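Local coordinates for hypothetical signal peptide protein (Sinorhizobium meliloti, PDB 3PJY) that is of unknown function, belongs to the DUF192 family and has been put forward as a possible transcription regulator, at residues Gly48-Phe53 against Tyr104-Asn109; Met72-Ser77 against Ala94-Arg99. One frame throughout, in Å; residues are numbered along the deposited sequence.

Contact 1. Residues Gly48-Phe53 against Tyr104-Asn109; sequences GMLFDF and YVLELN
F51 and V105 face each other as a hydrogen-bonded pair of two antiparallel strands in the middle of the mixed beta sheet of this DUF192 fold. F51 N gives a nearly straight bond to V105 O at 2.7 Å, and V105 N returns one to F51 O. M49 and E107 repeat the pattern, with E107 N to M49 O at 2.8 Å. The pairs L50 with L106 and D52 with Y104 are non-hydrogen-bonded.

On the face of M49, F51, V105 and E107, the E107 carboxylate comes to the F51 ring at its edge. E107 OE1 is 3.4 Å from F51 CZ, and the two planes stand 67° apart. F53 belongs to the same cluster: its CE2 touches V105 CG2 at 3.7 Å. M61 of strand 60-61 packs on F51, F53, V105 and E107 together.

On the other face, L50 and L106 are both buried. In L50, CG is anti to the backbone N (chi1 -179°), and the turn at chi2 then brings CD1 to Y104 CB at 3.9 Å. V24 of strand 19-27 touches both leucines. Backbone bonds from L50 to E25 and A27 join segment 48-53 to that strand.

Nearer the partly exposed end, D52 and Y104 run side by side and point the same way. D52 OD1 is bonded to the backbone N of G54, which helps to fix the carboxylate. Its plane is turned 47° from the Y104 ring, and D52 CG lies 3.7 Å from Y104 CE2.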
loop_
_atom_site.group_PDB
_atom_site.type_symbol
_atom_site.label_atom_id
_atom_site.label_comp_id
_atom_site.label_asym_id
_atom_site.label_seq_id
_atom_site.Cartn_x
_atom_site.Cartn_y
_atom_site.Cartn_z
ATOM N N GLY B 48 5.116 5.802 -8.925
ATOM C CA GLY B 48 6.478 5.899 -9.402
ATOM C C GLY B 48 6.759 4.956 -10.538
ATOM O O GLY B 48 5.839 4.326 -11.084
HETATM N N MSE B 49 8.025 4.903 -10.914
HETATM C CA MSE B 49 8.456 4.009 -11.966
HETATM C C MSE B 49 9.587 3.154 -11.407
HETATM O O MSE B 49 10.556 3.661 -10.837
HETATM C CB MSE B 49 8.866 4.791 -13.199
HETATM C CG MSE B 49 9.335 3.884 -14.303
HETATM SE SE MSE B 49 9.485 4.713 -16.063
HETATM C CE MSE B 49 7.631 4.850 -16.489
ATOM N N LEU B 50 9.447 1.848 -11.593
ATOM C CA LEU B 50 10.411 0.884 -11.120
ATOM C C LEU B 50 11.135 0.342 -12.375
ATOM O O LEU B 50 10.545 -0.308 -13.234
ATOM C CB LEU B 50 9.767 -0.269 -10.371
ATOM C CG LEU B 50 10.704 -1.341 -9.794
ATOM C CD1 LEU B 50 11.658 -0.721 -8.756
ATOM C CD2 LEU B 50 9.858 -2.464 -9.157
ATOM N N PHE B 51 12.411 0.650 -12.440
ATOM C CA PHE B 51 13.306 0.240 -13.525
ATOM C C PHE B 51 13.867 -1.117 -13.143
ATOM O O PHE B 51 14.562 -1.253 -12.117
ATOM C CB PHE B 51 14.427 1.245 -13.699
ATOM C CG PHE B 51 13.955 2.609 -14.146
ATOM C CD1 PHE B 51 13.348 3.470 -13.244
ATOM C CD2 PHE B 51 14.065 3.025 -15.475
ATOM C CE1 PHE B 51 12.839 4.698 -13.626
ATOM C CE2 PHE B 51 13.575 4.291 -15.851
ATOM C CZ PHE B 51 12.966 5.113 -14.963
ATOM N N ASP B 52 13.598 -2.137 -13.950
ATOM C CA ASP B 52 14.028 -3.523 -13.705
ATOM C C ASP B 52 15.065 -3.834 -14.755
ATOM O O ASP B 52 14.753 -4.000 -15.948
ATOM C CB ASP B 52 12.825 -4.448 -13.828
ATOM C CG ASP B 52 13.181 -5.911 -13.621
ATOM O OD1 ASP B 52 14.366 -6.241 -13.549
ATOM O OD2 ASP B 52 12.266 -6.736 -13.539
ATOM N N PHE B 53 16.338 -3.829 -14.354
ATOM C CA PHE B 53 17.454 -4.008 -15.293
ATOM C C PHE B 53 17.680 -5.447 -15.723
ATOM O O PHE B 53 18.464 -5.704 -16.643
ATOM C CB PHE B 53 18.723 -3.440 -14.648
ATOM C CG PHE B 53 18.584 -1.996 -14.361
ATOM C CD1 PHE B 53 18.611 -1.094 -15.368
ATOM C CD2 PHE B 53 18.308 -1.539 -13.082
ATOM C CE1 PHE B 53 18.415 0.248 -15.128
ATOM C CE2 PHE B 53 18.142 -0.173 -12.870
ATOM C CZ PHE B 53 18.144 0.674 -13.917
ATOM N N TYR B 104 17.582 -2.782 -9.459
ATOM C CA TYR B 104 16.427 -1.918 -9.729
ATOM C C TYR B 104 16.748 -0.494 -9.377
ATOM O O TYR B 104 17.614 -0.219 -8.515
ATOM C CB TYR B 104 15.204 -2.311 -8.913
ATOM C CG TYR B 104 14.762 -3.738 -9.007
ATOM C CD1 TYR B 104 15.257 -4.675 -8.104
ATOM C CD2 TYR B 104 13.829 -4.140 -9.944
ATOM C CE1 TYR B 104 14.869 -5.952 -8.138
ATOM C CE2 TYR B 104 13.420 -5.474 -9.993
ATOM C CZ TYR B 104 13.985 -6.361 -9.113
ATOM O OH TYR B 104 13.577 -7.664 -9.126
ATOM N N VAL B 105 16.029 0.432 -9.992
ATOM C CA VAL B 105 15.965 1.812 -9.533
ATOM C C VAL B 105 14.478 2.168 -9.428
ATOM O O VAL B 105 13.685 1.861 -10.327
ATOM C CB VAL B 105 16.682 2.785 -10.438
ATOM C CG1 VAL B 105 16.345 4.258 -10.146
ATOM C CG2 VAL B 105 18.230 2.584 -10.349
ATOM N N LEU B 106 14.104 2.782 -8.312
ATOM C CA LEU B 106 12.742 3.342 -8.133
ATOM C C LEU B 106 12.831 4.852 -8.253
ATOM O O LEU B 106 13.578 5.486 -7.498
ATOM C CB LEU B 106 12.160 2.913 -6.774
ATOM C CG LEU B 106 10.776 3.420 -6.440
ATOM C CD1 LEU B 106 9.735 3.009 -7.461
ATOM C CD2 LEU B 106 10.417 2.938 -5.042
ATOM N N GLU B 107 12.065 5.413 -9.189
ATOM C CA GLU B 107 11.918 6.855 -9.276
ATOM C C GLU B 107 10.566 7.292 -8.718
ATOM O O GLU B 107 9.529 6.759 -9.089
ATOM C CB GLU B 107 12.060 7.355 -10.698
ATOM C CG GLU B 107 13.472 7.325 -11.194
ATOM C CD GLU B 107 13.666 7.860 -12.594
ATOM O OE1 GLU B 107 12.729 8.060 -13.381
ATOM O OE2 GLU B 107 14.846 8.072 -12.946
ATOM N N LEU B 108 10.603 8.246 -7.809
ATOM C CA LEU B 108 9.435 8.807 -7.161
ATOM C C LEU B 108 9.471 10.332 -7.296
ATOM O O LEU B 108 10.529 10.920 -7.576
ATOM C CB LEU B 108 9.455 8.456 -5.678
ATOM C CG LEU B 108 9.439 6.952 -5.340
ATOM C CD1 LEU B 108 9.712 6.735 -3.849
ATOM C CD2 LEU B 108 8.126 6.357 -5.756
ATOM N N ASN B 109 8.346 10.996 -7.047
ATOM C CA ASN B 109 8.380 12.447 -7.012
ATOM C C ASN B 109 9.424 12.911 -6.000
ATOM O O ASN B 109 9.562 12.348 -4.902
ATOM C CB ASN B 109 7.047 13.027 -6.610
ATOM C CG ASN B 109 6.047 13.036 -7.732
ATOM O OD1 ASN B 109 6.150 13.848 -8.661
ATOM N ND2 ASN B 109 5.040 12.176 -7.631
#

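Contact 2. Residues Met72-Ser77 against Ala94-Arg99; sequences MLFIAS and AIIDSR
M72 and I96 meet tip to tip in an apolar contact. The selenium of selenomethionine M72 lies 3.6 Å from I96 CD1. The M72 chain is extended at chi2 (179°), and this carries SE out to the isoleucine. The other branch of I96 serves F74: I96 CG2 sits at the ring edge, 3.9 Å from F74 CZ, with the two side chains roughly at right angles.

A CH-pi contact covers one face of the same ring. S98 CA stands 4.0 Å from the F74 centroid, 24° off the ring normal. S98 CB is closer to the rim, 3.4 Å from F74 CD1. An alanine at F74 would remove the ring, and S98 CA and I96 CG2 would probably be left facing a gap.

The polar side-chain bonds near the contact belong to segment 94-99. S98 OG is hydrogen-bonded to E100 O and V59 N. D97 OD2 accepts from R99 N at 2.8 Å, from above the carboxylate plane.

No hydrogen bond joins the two segments. Side chains of strand 70-75, in the main sheet, pack against I96, which lies in a small two-stranded sheet, and against S98 further along the chain, and D97 OD2 with R99 N forms an Asx turn.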
loop_
_atom_site.group_PDB
_atom_site.type_symbol
_atom_site.label_atom_id
_atom_site.label_comp_id
_atom_site.label_asym_id
_atom_site.label_seq_id
_atom_site.Cartn_x
_atom_site.Cartn_y
_atom_site.Cartn_z
HETATM N N MSE B 72 15.547 9.247 -6.500
HETATM C CA MSE B 72 16.013 7.988 -7.072
HETATM C C MSE B 72 16.479 7.049 -5.983
HETATM O O MSE B 72 17.311 7.443 -5.142
HETATM C CB MSE B 72 17.150 8.212 -8.095
HETATM C CG MSE B 72 16.764 9.016 -9.230
HETATM SE SE MSE B 72 18.348 9.168 -10.335
HETATM C CE MSE B 72 17.522 10.148 -11.823
ATOM N N LEU B 73 15.966 5.824 -5.950
ATOM C CA LEU B 73 16.374 4.826 -4.976
ATOM C C LEU B 73 17.015 3.659 -5.754
ATOM O O LEU B 73 16.390 3.107 -6.640
ATOM C CB LEU B 73 15.211 4.313 -4.135
ATOM C CG LEU B 73 14.426 5.323 -3.291
ATOM C CD1 LEU B 73 13.553 6.263 -4.124
ATOM C CD2 LEU B 73 13.511 4.556 -2.340
ATOM N N PHE B 74 18.265 3.347 -5.423
ATOM C CA PHE B 74 19.054 2.272 -6.056
ATOM C C PHE B 74 18.940 1.041 -5.202
ATOM O O PHE B 74 19.282 1.093 -4.027
ATOM C CB PHE B 74 20.489 2.758 -6.159
ATOM C CG PHE B 74 20.656 3.900 -7.139
ATOM C CD1 PHE B 74 20.879 3.644 -8.485
ATOM C CD2 PHE B 74 20.609 5.194 -6.730
ATOM C CE1 PHE B 74 21.039 4.667 -9.383
ATOM C CE2 PHE B 74 20.744 6.228 -7.641
ATOM C CZ PHE B 74 20.949 5.948 -8.980
ATOM N N ILE B 75 18.437 -0.047 -5.759
ATOM C CA ILE B 75 17.913 -1.155 -5.004
ATOM C C ILE B 75 18.545 -2.476 -5.399
ATOM O O ILE B 75 18.625 -2.805 -6.592
ATOM C CB ILE B 75 16.359 -1.222 -5.138
ATOM C CG1 ILE B 75 15.725 0.086 -4.574
ATOM C CG2 ILE B 75 15.773 -2.450 -4.445
ATOM C CD1 ILE B 75 14.230 0.220 -4.925
ATOM N N ALA B 76 18.948 -3.243 -4.403
ATOM C CA ALA B 76 19.561 -4.561 -4.648
ATOM C C ALA B 76 18.512 -5.592 -5.057
ATOM O O ALA B 76 17.324 -5.379 -4.893
ATOM C CB ALA B 76 20.299 -5.005 -3.385
ATOM N N SER B 77 18.951 -6.763 -5.554
ATOM C CA SER B 77 17.986 -7.795 -5.947
ATOM C C SER B 77 17.067 -8.296 -4.829
ATOM O O SER B 77 15.951 -8.764 -5.109
ATOM C CB SER B 77 18.697 -9.024 -6.582
ATOM O OG SER B 77 19.626 -9.517 -5.684
ATOM N N ALA B 94 23.554 15.333 -16.153
ATOM C CA ALA B 94 24.538 14.812 -15.204
ATOM C C ALA B 94 24.200 13.381 -14.848
ATOM O O ALA B 94 23.074 13.084 -14.435
ATOM C CB ALA B 94 24.528 15.675 -13.925
ATOM N N ILE B 95 25.171 12.490 -14.963
ATOM C CA ILE B 95 24.979 11.084 -14.622
ATOM C C ILE B 95 24.948 10.914 -13.140
ATOM O O ILE B 95 25.829 11.429 -12.419
ATOM C CB ILE B 95 26.118 10.197 -15.224
ATOM C CG1 ILE B 95 26.031 10.231 -16.760
ATOM C CG2 ILE B 95 26.076 8.745 -14.603
ATOM C CD1 ILE B 95 27.248 9.592 -17.527
ATOM N N ILE B 96 23.946 10.167 -12.679
ATOM C CA ILE B 96 23.807 9.756 -11.307
ATOM C C ILE B 96 24.103 8.263 -11.291
ATOM O O ILE B 96 23.333 7.468 -11.827
ATOM C CB ILE B 96 22.389 10.053 -10.767
ATOM C CG1 ILE B 96 22.079 11.547 -10.910
ATOM C CG2 ILE B 96 22.273 9.574 -9.287
ATOM C CD1 ILE B 96 20.623 11.935 -10.661
ATOM N N ASP B 97 25.258 7.900 -10.736
ATOM C CA ASP B 97 25.732 6.524 -10.776
ATOM C C ASP B 97 25.293 5.788 -9.527
ATOM O O ASP B 97 25.269 6.376 -8.442
ATOM C CB ASP B 97 27.252 6.488 -10.924
ATOM C CG ASP B 97 27.734 5.136 -11.449
ATOM O OD1 ASP B 97 27.584 4.909 -12.669
ATOM O OD2 ASP B 97 28.210 4.339 -10.629
ATOM N N SER B 98 24.967 4.501 -9.657
ATOM C CA SER B 98 24.602 3.713 -8.522
ATOM C C SER B 98 25.837 3.463 -7.613
ATOM O O SER B 98 25.647 3.117 -6.459
ATOM C CB SER B 98 23.983 2.380 -8.963
ATOM O OG SER B 98 24.938 1.589 -9.627
ATOM N N ARG B 99 27.055 3.558 -8.150
ATOM C CA ARG B 99 28.305 3.444 -7.342
ATOM C C ARG B 99 28.655 2.007 -6.940
ATOM O O ARG B 99 29.673 1.758 -6.318
ATOM C CB ARG B 99 28.221 4.337 -6.076
#

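Overall arrangement
The centres of contacts 1 and 2 lie about 10 Å apart, and both reach the main sheet: contact 1 lies in it, contact 2 joins it through strand 70-75. In it, strand 70-75 sits beside strand 102-109, which in turn pairs with strand 47-53. Probable backbone hydrogen bonds from L106 N to L73 O and from I75 N to Y104 O join the two contacts directly. Side chains touch as well: V105 CG2 packs on F74 CD1 at 3.4 Å. Along the chain the order is 48-53, 72-77, 94-99, 104-109, so both segments of contact 2 fall between those of contact 1. Contact 1 pairs strands 47-53 and 102-109 near the centre of the chain, while contact 2 packs segment 94-99 against the sheet.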